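Local structure of KmHsv2 (3VU4) at residues 99-104 with 115-119; 206-210 with 222-226; 254-258 with 309-313. The protein probably binds phosphoinositides at membranes as a seven-bladed beta-propeller of the PROPPIN family, related to the autophagy protein Atg18. All blocks are in the same frame, centred on the assembly; numbering follows the deposited sequence.

Contact 1: 99-104 with 115-119; sequences VDAPVK and VSYGD. With SO4 (sulfate ion), chain C.
Lys-104 NZ is gripped from both the protein and a bound anion: it donates to Gly-118 O at 2.6 Å and to sulfate O1 at 3.1 Å, with a weak, longer bond to sulfate O2. NZ sits tilted 30° from the plane of the Gly-118 carbonyl. The lysine starts beside its own backbone N (chi1 -68°) and then runs fully extended, which carries the ammonium past Ser-116 and Tyr-117 to the turn at Gly-118. The sulfate is likely a crystallisation ion. At the other end of the same residue, Lys-104 N makes a nearly straight bond of 2.7 Å to Ser-116 O, while Ser-116 OG is held by the backbone N of Asp-105. A water adds a bridge, donating to Pro-102 O and accepting from Gly-118 N. The apolar half centres on Tyr-117, whose ring lays one face against Val-99: Val-99 CB stands 3.5 Å from the ring centroid, close to the ring normal, a CH-pi contact. Ala-101 CB covers the stem of the tyrosine, 3.8 Å from Tyr-117 CB. Beyond the ring, Val-103 CG1 meets Val-115 CG1 at 3.8 Å, the two side chains lying athwart each other. The contact lies at the open end of the beta hairpin 103-108/112-117 in one blade of the beta-propeller, where the link from strand 92-98 of the preceding blade enters; Tyr-117 OH reaches Ser-122 on strand 120-125, and Lys-63 NZ of strand 63-66 bonds to Lys-104 O.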
loop_
_atom_site.group_PDB
_atom_site.type_symbol
_atom_site.label_atom_id
_atom_site.label_comp_id
_atom_site.label_asym_id
_atom_site.label_seq_id
_atom_site.Cartn_x
_atom_site.Cartn_y
_atom_site.Cartn_z
ATOM N N VAL A 99 11.255 0.674 21.247
ATOM C CA VAL A 99 10.426 -0.494 21.484
ATOM C C VAL A 99 11.320 -1.668 21.876
ATOM O O VAL A 99 12.536 -1.606 21.703
ATOM C CB VAL A 99 9.578 -0.824 20.243
ATOM C CG1 VAL A 99 8.562 0.276 20.023
ATOM C CG2 VAL A 99 10.470 -0.954 19.023
ATOM N N ASP A 100 10.719 -2.728 22.405
ATOM C CA ASP A 100 11.473 -3.888 22.866
ATOM C C ASP A 100 12.087 -4.804 21.815
ATOM O O ASP A 100 13.006 -5.561 22.121
ATOM C CB ASP A 100 10.606 -4.721 23.811
ATOM C CG ASP A 100 10.085 -3.908 24.975
ATOM O OD1 ASP A 100 10.907 -3.215 25.626
ATOM O OD2 ASP A 100 8.861 -3.961 25.235
ATOM N N ALA A 101 11.585 -4.751 20.589
ATOM C CA ALA A 101 12.121 -5.592 19.524
ATOM C C ALA A 101 12.345 -4.714 18.298
ATOM O O ALA A 101 11.907 -3.567 18.275
ATOM C CB ALA A 101 11.148 -6.716 19.213
ATOM N N PRO A 102 13.030 -5.234 17.264
ATOM C CA PRO A 102 13.274 -4.425 16.062
ATOM C C PRO A 102 11.957 -3.944 15.448
ATOM O O PRO A 102 10.979 -4.688 15.411
ATOM C CB PRO A 102 14.010 -5.390 15.137
ATOM C CG PRO A 102 14.645 -6.368 16.073
ATOM C CD PRO A 102 13.575 -6.592 17.099
ATOM N N VAL A 103 11.930 -2.708 14.967
ATOM C CA VAL A 103 10.722 -2.173 14.365
ATOM C C VAL A 103 10.403 -2.846 13.030
ATOM O O VAL A 103 11.263 -2.929 12.148
ATOM C CB VAL A 103 10.843 -0.658 14.131
ATOM C CG1 VAL A 103 9.583 -0.130 13.462
ATOM C CG2 VAL A 103 11.075 0.048 15.451
ATOM N N LYS A 104 9.162 -3.324 12.901
ATOM C CA LYS A 104 8.667 -3.975 11.683
ATOM C C LYS A 104 7.838 -2.961 10.892
ATOM O O LYS A 104 8.349 -2.270 10.010
ATOM C CB LYS A 104 7.777 -5.177 12.022
ATOM C CG LYS A 104 8.477 -6.364 12.661
ATOM C CD LYS A 104 7.466 -7.482 12.880
ATOM C CE LYS A 104 8.084 -8.723 13.511
ATOM N NZ LYS A 104 7.058 -9.802 13.694
ATOM N N VAL A 115 3.458 1.610 15.570
ATOM C CA VAL A 115 4.732 0.880 15.491
ATOM C C VAL A 115 4.607 -0.591 15.919
ATOM O O VAL A 115 4.144 -0.877 17.025
ATOM C CB VAL A 115 5.808 1.534 16.413
ATOM C CG1 VAL A 115 7.136 0.806 16.269
ATOM C CG2 VAL A 115 5.961 3.010 16.086
ATOM N N SER A 116 5.023 -1.521 15.065
ATOM C CA SER A 116 4.947 -2.929 15.432
ATOM C C SER A 116 6.343 -3.513 15.511
ATOM O O SER A 116 7.254 -3.093 14.800
ATOM C CB SER A 116 4.104 -3.734 14.432
ATOM O OG SER A 116 4.792 -3.958 13.215
ATOM N N TYR A 117 6.501 -4.488 16.392
ATOM C CA TYR A 117 7.773 -5.145 16.602
ATOM C C TYR A 117 7.431 -6.458 17.250
ATOM O O TYR A 117 6.528 -6.518 18.080
ATOM C CB TYR A 117 8.651 -4.315 17.542
ATOM C CG TYR A 117 7.913 -3.791 18.753
ATOM C CD1 TYR A 117 7.049 -2.695 18.650
ATOM C CD2 TYR A 117 8.064 -4.397 19.999
ATOM C CE1 TYR A 117 6.350 -2.215 19.759
ATOM C CE2 TYR A 117 7.370 -3.926 21.119
ATOM C CZ TYR A 117 6.514 -2.837 20.991
ATOM O OH TYR A 117 5.815 -2.384 22.086
ATOM N N GLY A 118 8.148 -7.511 16.894
ATOM C CA GLY A 118 7.829 -8.800 17.472
ATOM C C GLY A 118 6.376 -9.066 17.141
ATOM O O GLY A 118 5.983 -8.991 15.971
ATOM N N ASP A 119 5.567 -9.354 18.154
ATOM C CA ASP A 119 4.155 -9.609 17.913
ATOM C C ASP A 119 3.288 -8.604 18.656
ATOM O O ASP A 119 2.212 -8.934 19.158
ATOM C CB ASP A 119 3.790 -11.042 18.312
ATOM C CG ASP A 119 3.989 -11.308 19.779
ATOM O OD1 ASP A 119 4.517 -10.417 20.484
ATOM O OD2 ASP A 119 3.619 -12.416 20.225
HETATM S S SO4 C . 9.803 -12.214 14.728
HETATM O O1 SO4 C . 8.868 -11.490 15.614
HETATM O O2 SO4 C . 9.160 -12.438 13.422
HETATM O O3 SO4 C . 11.018 -11.406 14.531
HETATM O O4 SO4 C . 10.158 -13.507 15.345
HETATM O O HOH W 1 10.538 -7.187 15.302
#

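Contact 2: 206-210 with 222-226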
loop_
_atom_site.group_PDB
_atom_site.type_symbol
_atom_site.label_atom_id
_atom_site.label_comp_id
_atom_site.label_asym_id
_atom_site.label_seq_id
_atom_site.Cartn_x
_atom_site.Cartn_y
_atom_site.Cartn_z
ATOM N N LYS A 206 -10.875 5.737 1.340
ATOM C CA LYS A 206 -11.799 6.135 2.392
ATOM C C LYS A 206 -11.737 5.260 3.642
ATOM O O LYS A 206 -12.217 5.661 4.702
ATOM C CB LYS A 206 -13.224 6.126 1.851
ATOM C CG LYS A 206 -13.445 7.060 0.684
ATOM C CD LYS A 206 -14.812 6.839 0.054
ATOM C CE LYS A 206 -14.998 7.729 -1.165
ATOM N NZ LYS A 206 -16.203 7.344 -1.954
ATOM N N SER A 207 -11.157 4.072 3.516
ATOM C CA SER A 207 -11.042 3.131 4.629
ATOM C C SER A 207 -12.352 2.419 4.928
ATOM O O SER A 207 -12.505 1.824 5.990
ATOM C CB SER A 207 -10.553 3.831 5.902
ATOM O OG SER A 207 -9.165 4.100 5.839
ATOM N N ASP A 208 -13.296 2.483 3.997
ATOM C CA ASP A 208 -14.575 1.820 4.190
ATOM C C ASP A 208 -14.519 0.379 3.696
ATOM O O ASP A 208 -15.448 -0.395 3.915
ATOM C CB ASP A 208 -15.694 2.589 3.483
ATOM C CG ASP A 208 -15.407 2.828 2.024
ATOM O OD1 ASP A 208 -16.206 2.383 1.177
ATOM O OD2 ASP A 208 -14.383 3.469 1.713
ATOM N N MET A 209 -13.427 0.018 3.031
ATOM C CA MET A 209 -13.252 -1.354 2.553
ATOM C C MET A 209 -11.817 -1.814 2.771
ATOM O O MET A 209 -10.890 -1.001 2.824
ATOM C CB MET A 209 -13.604 -1.472 1.065
ATOM C CG MET A 209 -15.086 -1.306 0.755
ATOM S SD MET A 209 -15.489 -1.685 -0.969
ATOM C CE MET A 209 -14.630 -0.295 -1.872
ATOM N N VAL A 210 -11.631 -3.117 2.919
ATOM C CA VAL A 210 -10.289 -3.652 3.104
ATOM C C VAL A 210 -10.128 -4.889 2.228
ATOM O O VAL A 210 -10.978 -5.773 2.243
ATOM C CB VAL A 210 -10.015 -4.012 4.576
ATOM C CG1 VAL A 210 -11.011 -5.057 5.066
ATOM C CG2 VAL A 210 -8.590 -4.503 4.721
ATOM N N VAL A 222 -12.690 -8.804 -0.514
ATOM C CA VAL A 222 -12.914 -7.427 -0.127
ATOM C C VAL A 222 -14.056 -7.386 0.866
ATOM O O VAL A 222 -15.130 -7.931 0.595
ATOM C CB VAL A 222 -13.277 -6.552 -1.333
ATOM C CG1 VAL A 222 -13.358 -5.103 -0.894
ATOM C CG2 VAL A 222 -12.249 -6.718 -2.435
ATOM N N PHE A 223 -13.823 -6.747 2.011
ATOM C CA PHE A 223 -14.832 -6.628 3.060
ATOM C C PHE A 223 -15.093 -5.169 3.408
ATOM O O PHE A 223 -14.235 -4.313 3.188
ATOM C CB PHE A 223 -14.391 -7.326 4.362
ATOM C CG PHE A 223 -13.951 -8.763 4.192
ATOM C CD1 PHE A 223 -12.650 -9.069 3.780
ATOM C CD2 PHE A 223 -14.830 -9.811 4.464
ATOM C CE1 PHE A 223 -12.230 -10.398 3.646
ATOM C CE2 PHE A 223 -14.421 -11.147 4.333
ATOM C CZ PHE A 223 -13.118 -11.440 3.923
ATOM N N LYS A 224 -16.289 -4.895 3.952
ATOM C CA LYS A 224 -16.646 -3.549 4.411
ATOM C C LYS A 224 -15.969 -3.451 5.767
ATOM O O LYS A 224 -16.075 -4.377 6.571
ATOM C CB LYS A 224 -18.143 -3.408 4.663
ATOM C CG LYS A 224 -19.050 -3.325 3.461
ATOM C CD LYS A 224 -20.488 -3.211 3.972
ATOM C CE LYS A 224 -21.512 -3.236 2.851
ATOM N NZ LYS A 224 -22.884 -3.522 3.376
ATOM N N THR A 225 -15.289 -2.348 6.035
ATOM C CA THR A 225 -14.618 -2.193 7.319
ATOM C C THR A 225 -15.591 -1.920 8.464
ATOM O O THR A 225 -15.265 -2.132 9.636
ATOM C CB THR A 225 -13.587 -1.054 7.271
ATOM O OG1 THR A 225 -14.228 0.149 6.827
ATOM C CG2 THR A 225 -12.442 -1.412 6.324
ATOM N N GLU A 226 -16.789 -1.453 8.129
ATOM C CA GLU A 226 -17.785 -1.154 9.145
ATOM C C GLU A 226 -18.384 -2.399 9.785
ATOM O O GLU A 226 -18.434 -2.496 11.005
ATOM C CB GLU A 226 -18.907 -0.321 8.557
ATOM C CG GLU A 226 -19.917 0.136 9.584
ATOM C CD GLU A 226 -21.202 0.617 8.950
ATOM O OE1 GLU A 226 -21.978 1.315 9.641
ATOM O OE2 GLU A 226 -21.440 0.285 7.763
#
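Thr-225 turns its side chain into 206-210, where its hydroxyl bonds and its methyl packs. Thr-225 OG1 sits between the backbone N and the carbonyl carbon (chi1 55°), from where it donates to Ser-207 O at 2.5 Å, in the carbonyl plane and on a lone pair. Thr-225 CG2 also lies by Ser-207 O and reaches on over Met-209 C (3.6 Å) to the side of Val-210. The main chain of the same threonine bonds Thr-225 N to Asp-208 O at 2.9 Å, approaching from well above the carbonyl plane, so two successive carbonyls of the turn are held by one residue. Further into the hairpin, Val-210 and Phe-223 form an antiparallel hydrogen-bonded pair and share one face, where Val-210 CG1 nears Phe-223 CB at 4.1 Å; the phenyl ring presents its edge to Val-210 O. Met-209 and Lys-224, a non-hydrogen-bonded pair, project from the other face. There Met-209, with CG beside its backbone N (chi1 -69°) and the chain extended to SD, sets SD 4.0 Å from Val-222 CG1, the two side chains meeting at a slant. This end of 209-214 and 219-224, second and third strands of a propeller blade, is wedged between blades: Met-209 and Val-222 pack on Trp-248 of strand 243-248, whereas Ser-207 and Thr-225 rest on Leu-149 of strand 149-154, with Ser-207 OG bonded to Ser-146 O.

Contact 3: 254-258 with 309-313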
loop_
_atom_site.group_PDB
_atom_site.type_symbol
_atom_site.label_atom_id
_atom_site.label_comp_id
_atom_site.label_asym_id
_atom_site.label_seq_id
_atom_site.Cartn_x
_atom_site.Cartn_y
_atom_site.Cartn_z
ATOM N N LYS A 254 -11.061 0.201 -8.681
ATOM C CA LYS A 254 -10.228 -0.908 -9.117
ATOM C C LYS A 254 -9.133 -1.265 -8.140
ATOM O O LYS A 254 -8.660 -0.439 -7.362
ATOM C CB LYS A 254 -9.625 -0.604 -10.484
ATOM C CG LYS A 254 -10.664 -0.573 -11.572
ATOM C CD LYS A 254 -10.121 0.009 -12.847
ATOM C CE LYS A 254 -11.264 0.345 -13.801
ATOM N NZ LYS A 254 -12.199 1.350 -13.198
ATOM N N LEU A 255 -8.743 -2.525 -8.190
ATOM C CA LEU A 255 -7.702 -3.038 -7.325
ATOM C C LEU A 255 -6.583 -3.580 -8.223
ATOM O O LEU A 255 -6.840 -4.400 -9.109
ATOM C CB LEU A 255 -8.290 -4.152 -6.467
ATOM C CG LEU A 255 -7.510 -4.709 -5.293
ATOM C CD1 LEU A 255 -7.141 -3.589 -4.348
ATOM C CD2 LEU A 255 -8.370 -5.740 -4.601
ATOM N N ALA A 256 -5.358 -3.092 -8.021
ATOM C CA ALA A 256 -4.217 -3.566 -8.809
ATOM C C ALA A 256 -3.377 -4.506 -7.967
ATOM O O ALA A 256 -3.149 -4.262 -6.782
ATOM C CB ALA A 256 -3.357 -2.397 -9.295
ATOM N N VAL A 257 -2.938 -5.591 -8.584
ATOM C CA VAL A 257 -2.102 -6.572 -7.914
ATOM C C VAL A 257 -0.891 -6.885 -8.794
ATOM O O VAL A 257 -1.021 -7.032 -10.013
ATOM C CB VAL A 257 -2.874 -7.895 -7.653
ATOM C CG1 VAL A 257 -1.937 -8.954 -7.060
ATOM C CG2 VAL A 257 -4.028 -7.643 -6.713
ATOM N N VAL A 258 0.283 -6.967 -8.177
ATOM C CA VAL A 258 1.495 -7.318 -8.902
ATOM C C VAL A 258 2.007 -8.594 -8.250
ATOM O O VAL A 258 2.140 -8.645 -7.029
ATOM C CB VAL A 258 2.586 -6.236 -8.774
ATOM C CG1 VAL A 258 3.851 -6.690 -9.481
ATOM C CG2 VAL A 258 2.115 -4.950 -9.381
ATOM N N CYS A 309 8.884 -4.486 -5.589
ATOM C CA CYS A 309 8.355 -3.217 -6.059
ATOM C C CYS A 309 7.171 -2.815 -5.210
ATOM O O CYS A 309 6.708 -3.592 -4.371
ATOM C CB CYS A 309 7.932 -3.294 -7.538
ATOM S SG CYS A 309 6.510 -4.368 -7.927
ATOM N N LYS A 310 6.708 -1.587 -5.423
ATOM C CA LYS A 310 5.551 -1.043 -4.718
ATOM C C LYS A 310 4.774 -0.267 -5.750
ATOM O O LYS A 310 5.366 0.407 -6.593
ATOM C CB LYS A 310 5.974 -0.120 -3.569
ATOM C CG LYS A 310 6.590 -0.889 -2.427
ATOM C CD LYS A 310 6.767 -0.080 -1.162
ATOM C CE LYS A 310 7.366 -0.987 -0.093
ATOM N NZ LYS A 310 7.629 -0.301 1.195
ATOM N N ILE A 311 3.453 -0.375 -5.705
ATOM C CA ILE A 311 2.631 0.334 -6.671
ATOM C C ILE A 311 1.721 1.332 -5.976
ATOM O O ILE A 311 1.513 1.271 -4.763
ATOM C CB ILE A 311 1.802 -0.661 -7.520
ATOM C CG1 ILE A 311 0.748 -1.361 -6.667
ATOM C CG2 ILE A 311 2.727 -1.738 -8.094
ATOM C CD1 ILE A 311 0.070 -2.521 -7.376
ATOM N N ALA A 312 1.198 2.271 -6.748
ATOM C CA ALA A 312 0.309 3.279 -6.195
ATOM C C ALA A 312 -0.492 3.926 -7.310
ATOM O O ALA A 312 0.062 4.330 -8.339
ATOM C CB ALA A 312 1.112 4.333 -5.445
ATOM N N TRP A 313 -1.803 3.999 -7.122
ATOM C CA TRP A 313 -2.645 4.635 -8.125
ATOM C C TRP A 313 -2.475 6.126 -7.920
ATOM O O TRP A 313 -2.334 6.590 -6.792
ATOM C CB TRP A 313 -4.110 4.245 -7.950
ATOM C CG TRP A 313 -4.396 2.812 -8.281
ATOM C CD1 TRP A 313 -4.165 1.722 -7.490
ATOM C CD2 TRP A 313 -5.000 2.316 -9.481
ATOM N NE1 TRP A 313 -4.597 0.580 -8.120
ATOM C CE2 TRP A 313 -5.113 0.916 -9.342
ATOM C CE3 TRP A 313 -5.462 2.919 -10.656
ATOM C CZ2 TRP A 313 -5.671 0.108 -10.339
ATOM C CZ3 TRP A 313 -6.019 2.117 -11.646
ATOM C CH2 TRP A 313 -6.117 0.724 -11.480
#
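Val-258, Ala-256 and Lys-254 pack on Ile-311 and Trp-313 where two neighbouring blades of the beta-propeller meet, mostly by side-chain packing and with no hydrogen bond between the two segments. Strand 254-258 runs antiparallel (164°) to strand 310-313 with 8.4 Å between their axes. Aliphatic packing fills the middle. Val-258 CG2 meets Ile-311 CG2 at 3.5 Å as the two side chains point past one another. Ile-311 sends its long branch from between the backbone N and the carbonyl carbon (chi1 68°), which brings CD1 to Ala-256 CB at 3.9 Å. A sulfur contact closes one end, Cys-309 SG lying 3.9 Å from Val-258 CG1. At the other end the indole of Trp-313 takes over: Ala-256 CB packs on its CZ2 at 3.6 Å and Lys-254 CB on CH2, while the backbone N of Ala-256 lies at the ring's edge, in its plane. Polar links join the blades from the adjacent inner strand 243-248: Asp-245 OD2 accepts from Ile-311 N, and Lys-247 NZ donates to Ile-311 O. The indole N-H is likewise satisfied in this buried interface, Trp-313 NE1 donating to the backbone oxygen of Lys-247.

How the contacts relate
The three contacts follow one another along the chain and sample four of the seven four-stranded blades. Contacts 1 and 2 each lie within one blade, joining the first and second strands of the sheet at 103-139 and the second and third strands of the sheet at 198-235. Contact 3 instead spans two blades, those beginning with strands 243-248 and 310-313. Contacts 2 and 3 are near neighbours, with centres 17 Å apart and nearest atoms about 5 Å; contact 1 lies 26 Å, centre to centre, from each. Together they illustrate how the propeller holds: hydrogen-bonded hairpins within blades, mainly side-chain packing between them around the ring.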